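Local atomic coordinates of chitin binding domain (Burkholderia pseudomallei, PDB entry 3UAM), a protein that probably binds chitin and belongs to the AA10 family of lytic polysaccharide mono-oxygenases, enzymes that cleave polysaccharide chains by oxidation. Residues Ile116-Tyr120 with Pro175-Thr179. Numbering follows the deposited sequence.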
# COMPACT_ATOMS: atom_id res chain seq x y z
N ILE A 116 -4.49 -10.13 -5.63
CA ILE A 116 -3.48 -9.08 -5.64
C ILE A 116 -2.11 -9.71 -5.82
O ILE A 116 -1.78 -10.71 -5.12
CB ILE A 116 -3.42 -8.32 -4.30
CG1 ILE A 116 -4.81 -7.84 -3.86
CG2 ILE A 116 -2.41 -7.17 -4.37
CD1 ILE A 116 -5.47 -6.87 -4.80
N SER A 117 -1.31 -9.18 -6.76
CA SER A 117 0.06 -9.62 -6.91
C SER A 117 1.04 -8.47 -6.66
O SER A 117 0.99 -7.45 -7.33
CB SER A 117 0.31 -10.19 -8.31
OG SER A 117 -0.39 -11.40 -8.55
N TRP A 118 1.94 -8.69 -5.73
CA TRP A 118 3.15 -7.86 -5.53
C TRP A 118 4.34 -8.42 -6.24
O TRP A 118 4.55 -9.63 -6.25
CB TRP A 118 3.52 -7.80 -4.07
CG TRP A 118 2.58 -7.02 -3.21
CD1 TRP A 118 1.39 -7.45 -2.64
CD2 TRP A 118 2.75 -5.64 -2.76
NE1 TRP A 118 0.83 -6.45 -1.89
CE2 TRP A 118 1.60 -5.34 -1.94
CE3 TRP A 118 3.72 -4.66 -2.96
CZ2 TRP A 118 1.44 -4.10 -1.35
CZ3 TRP A 118 3.55 -3.42 -2.35
CH2 TRP A 118 2.43 -3.15 -1.57
N SER A 119 5.15 -7.54 -6.84
CA SER A 119 6.47 -7.91 -7.35
C SER A 119 7.50 -7.00 -6.70
O SER A 119 7.15 -5.95 -6.16
CB SER A 119 6.55 -7.82 -8.86
OG SER A 119 7.70 -8.51 -9.33
N TYR A 120 8.76 -7.40 -6.80
CA TYR A 120 9.83 -6.82 -6.01
C TYR A 120 11.13 -6.84 -6.78
O TYR A 120 11.29 -7.54 -7.78
CB TYR A 120 10.06 -7.63 -4.70
CG TYR A 120 8.84 -7.92 -3.87
CD1 TYR A 120 8.31 -6.96 -3.00
CD2 TYR A 120 8.21 -9.16 -3.92
CE1 TYR A 120 7.20 -7.22 -2.23
CE2 TYR A 120 7.10 -9.44 -3.15
CZ TYR A 120 6.60 -8.47 -2.30
OH TYR A 120 5.50 -8.75 -1.53
N PRO A 175 10.03 -12.53 1.00
CA PRO A 175 9.45 -13.12 -0.21
C PRO A 175 10.53 -13.66 -1.14
O PRO A 175 11.57 -13.02 -1.30
CB PRO A 175 8.73 -11.94 -0.88
CG PRO A 175 8.44 -10.99 0.24
CD PRO A 175 9.57 -11.14 1.22
N GLN A 176 10.28 -14.83 -1.72
CA GLN A 176 11.19 -15.45 -2.69
C GLN A 176 10.66 -15.24 -4.12
O GLN A 176 11.29 -15.67 -5.11
CB GLN A 176 11.34 -16.95 -2.37
N GLY A 177 9.53 -14.56 -4.24
CA GLY A 177 8.91 -14.30 -5.53
C GLY A 177 7.74 -13.38 -5.33
O GLY A 177 7.57 -12.81 -4.25
N GLU A 178 6.94 -13.21 -6.37
CA GLU A 178 5.70 -12.46 -6.27
C GLU A 178 4.88 -12.94 -5.08
O GLU A 178 4.75 -14.15 -4.84
CB GLU A 178 4.87 -12.64 -7.55
CG GLU A 178 5.37 -11.81 -8.74
CD GLU A 178 4.56 -12.05 -10.00
OE1 GLU A 178 3.46 -12.66 -9.90
OE2 GLU A 178 5.03 -11.67 -11.10
N THR A 179 4.32 -11.99 -4.34
CA THR A 179 3.37 -12.29 -3.29
C THR A 179 1.95 -12.21 -3.87
O THR A 179 1.54 -11.17 -4.39
CB THR A 179 3.48 -11.31 -2.12
OG1 THR A 179 4.84 -11.25 -1.68
CG2 THR A 179 2.52 -11.73 -0.96
O HOH W 1 0.53 -12.76 -10.37
O HOH W 2 7.26 -10.17 -11.31
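W118 and T179 form an antiparallel hydrogen-bonded pair in which W118 N bonds to T179 O at 2.8 Å and T179 N to W118 O at 3.0 Å. Next to that pair, the CA-H of E178 also meets W118 O, with CA 3.1 Å from the oxygen, and the CA-H of S117 meets T179 O. The side chains of W118 and T179 leave the same face of the sheet, CB beside CB at 4.0 Å, and the indole then runs away from 175-179.

On this face Y120 reaches back over the incoming chain. Its CG sits anti to the carbonyl carbon (chi1 -50°), which carries the ring along 177-179 and brings OH to T179 OG1 at 2.6 Å, a short bond in which either hydroxyl could donate. T179 OG1 and G177 O both lie at the ring edge, in its plane, while the side chains of P175 and Y120 cross at about a right angle, P175 CB 3.7 Å from Y120 CE2.

The other face is polar and wet. The extended E178 side chain passes between S117 and S119 without bonding either directly: one water links E178 OE1 to S117 OG, and another, 2.7 Å from E178 OE2, links it to S119 OG. Each carboxylate oxygen thus accepts from its own water.

This is where the loop following helix 169-173 enters edge strand 179-184 of a three-stranded antiparallel sheet, with 113-121 in the middle and 21-26 beyond. On the aromatic face, Y120 OH and W118 NE1 bond to W129 NE1 and Y131 OH respectively, joining this sheet to strand 126-133 of the second one, as expected in the immunoglobulin-like beta-sandwich of these mono-oxygenases.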